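Local coordinates for periplasmic binding protein (Mycobacterium smegmatis, PDB 4MDY), which probably captures an iron-containing solute outside the cytoplasmic membrane and delivers it to an ABC transporter, at residues Lys175-Leu180 with Met204-Leu209. Numbering follows the deposited sequence.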
loop_
_atom_site.group_PDB
_atom_site.type_symbol
_atom_site.label_atom_id
_atom_site.label_comp_id
_atom_site.label_asym_id
_atom_site.label_seq_id
_atom_site.Cartn_x
_atom_site.Cartn_y
_atom_site.Cartn_z
ATOM N N LYS A 175 22.731 2.529 7.094
ATOM C CA LYS A 175 22.032 3.617 7.764
ATOM C C LYS A 175 20.686 3.118 8.287
ATOM O O LYS A 175 19.905 2.503 7.556
ATOM C CB LYS A 175 21.843 4.809 6.833
ATOM C CG LYS A 175 23.144 5.423 6.330
ATOM C CD LYS A 175 24.047 5.871 7.469
ATOM C CE LYS A 175 25.133 6.824 6.995
ATOM N NZ LYS A 175 25.954 6.251 5.896
ATOM N N LYS A 176 20.425 3.404 9.556
ATOM C CA LYS A 176 19.263 2.876 10.253
ATOM C C LYS A 176 18.054 3.776 10.062
ATOM O O LYS A 176 18.112 4.978 10.305
ATOM C CB LYS A 176 19.596 2.688 11.732
ATOM C CG LYS A 176 20.782 1.747 11.920
ATOM C CD LYS A 176 21.270 1.698 13.347
ATOM C CE LYS A 176 22.518 0.837 13.453
ATOM N NZ LYS A 176 22.962 0.709 14.867
ATOM N N ALA A 177 16.962 3.171 9.606
ATOM C CA ALA A 177 15.758 3.893 9.214
ATOM C C ALA A 177 14.574 3.402 10.025
ATOM O O ALA A 177 14.482 2.211 10.352
ATOM C CB ALA A 177 15.484 3.697 7.732
ATOM N N LEU A 178 13.690 4.341 10.359
ATOM C CA LEU A 178 12.375 4.039 10.910
ATOM C C LEU A 178 11.321 4.696 10.031
ATOM O O LEU A 178 11.515 5.811 9.531
ATOM C CB LEU A 178 12.240 4.550 12.348
ATOM C CG LEU A 178 13.014 3.817 13.451
ATOM C CD1 LEU A 178 12.980 4.625 14.740
ATOM C CD2 LEU A 178 12.449 2.425 13.690
ATOM N N LEU A 179 10.212 3.984 9.849
ATOM C CA LEU A 179 9.081 4.455 9.085
ATOM C C LEU A 179 7.919 4.695 10.042
ATOM O O LEU A 179 7.350 3.749 10.599
ATOM C CB LEU A 179 8.696 3.427 8.024
ATOM C CG LEU A 179 7.512 3.805 7.139
ATOM C CD1 LEU A 179 7.842 5.056 6.335
ATOM C CD2 LEU A 179 7.139 2.651 6.222
ATOM N N LEU A 180 7.563 5.966 10.201
ATOM C CA LEU A 180 6.677 6.410 11.266
ATOM C C LEU A 180 5.404 7.022 10.713
ATOM O O LEU A 180 5.397 7.564 9.615
ATOM C CB LEU A 180 7.399 7.440 12.145
ATOM C CG LEU A 180 8.760 7.001 12.718
ATOM C CD1 LEU A 180 9.380 8.112 13.545
ATOM C CD2 LEU A 180 8.617 5.735 13.551
HETATM N N MSE A 204 16.675 -0.820 -0.835
HETATM C CA MSE A 204 17.440 0.393 -1.138
HETATM C C MSE A 204 18.763 0.445 -0.406
HETATM O O MSE A 204 19.553 1.364 -0.631
HETATM C CB MSE A 204 16.630 1.625 -0.741
HETATM C CG MSE A 204 15.477 1.921 -1.688
HETATM SE SE MSE A 204 14.582 3.525 -0.977
HETATM C CE MSE A 204 13.005 3.720 -2.132
ATOM N N GLY A 205 19.013 -0.517 0.486
ATOM C CA GLY A 205 20.292 -0.622 1.190
ATOM C C GLY A 205 20.256 -0.200 2.646
ATOM O O GLY A 205 21.245 -0.353 3.357
ATOM N N LEU A 206 19.113 0.311 3.095
ATOM C CA LEU A 206 18.960 0.776 4.471
ATOM C C LEU A 206 18.808 -0.378 5.451
ATOM O O LEU A 206 18.443 -1.499 5.074
ATOM C CB LEU A 206 17.735 1.684 4.595
ATOM C CG LEU A 206 17.769 2.964 3.772
ATOM C CD1 LEU A 206 16.383 3.582 3.674
ATOM C CD2 LEU A 206 18.756 3.953 4.368
ATOM N N THR A 207 19.097 -0.079 6.712
ATOM C CA THR A 207 18.845 -0.990 7.811
ATOM C C THR A 207 17.531 -0.582 8.468
ATOM O O THR A 207 17.334 0.575 8.858
ATOM C CB THR A 207 20.005 -0.987 8.829
ATOM O OG1 THR A 207 21.162 -1.595 8.233
ATOM C CG2 THR A 207 19.634 -1.751 10.084
ATOM N N VAL A 208 16.626 -1.543 8.559
ATOM C CA VAL A 208 15.311 -1.332 9.133
ATOM C C VAL A 208 15.351 -1.835 10.573
ATOM O O VAL A 208 15.409 -3.040 10.820
ATOM C CB VAL A 208 14.236 -2.074 8.315
ATOM C CG1 VAL A 208 12.868 -1.957 8.963
ATOM C CG2 VAL A 208 14.179 -1.523 6.894
ATOM N N LEU A 209 15.325 -0.897 11.513
ATOM C CA LEU A 209 15.363 -1.204 12.942
ATOM C C LEU A 209 14.120 -1.948 13.421
ATOM O O LEU A 209 13.008 -1.625 13.021
ATOM C CB LEU A 209 15.453 0.095 13.752
ATOM C CG LEU A 209 16.761 0.866 13.734
ATOM C CD1 LEU A 209 16.592 2.140 14.555
ATOM C CD2 LEU A 209 17.898 0.002 14.270
#
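Leu209 turns its CG away from its own carbonyl carbon (chi1 -72°), and Lys176 does the same (chi1 -58°) before its chain runs on extended; with these torsions the leucine crosses the aliphatic stem of the lysine at a slant. Leu209 CG stands 3.9 Å from Lys176 CB, and its CD2 branch lies near CB, CG and CD of Lys176. The other branch, CD1, turns to Leu178, whose own CD2 reaches back to Leu209 CB at 3.8 Å. Leu209 thus packs against the two residues that flank Ala177 in the neighbouring strand. Thr207 stands alongside Lys176 on one face of the sheet, offering its methyl CG2 to the lysine CG, while the side chains of Ala177 and Val208 point to the other face.

The backbone illustrates how parallel strands pair, each partner donating and accepting in alternation. Thr207 N reaches Lys175 O at 2.8 Å from above the carbonyl plane, and Ala177 N meets Thr207 O at 2.7 Å, almost in line with the C=O bond. A weak bond from Leu209 N to Ala177 O, 3.4 Å, continues the series, and a CA-H...O contact from Lys176 adds a second approach to Thr207 O. Just before the pairing, Gly205, with positive phi, ends helix 199-203 in a Schellman motif and leads into the strand.

Strand 207-208 is an edge strand of a four-stranded parallel sheet, joined to strand 176-181 by a beta-alpha-beta crossover through helix 199-203, with the small strand 189-190 also in the connection. On its other side, strand 176-181 pairs with strand 229-233, against which Ala177 and Leu178 also pack, while Leu206, whose CD1 meets Ala177 CB, packs against Leu201 of helix 199-203 and against Leu290 and Leu294 of helix 279-294.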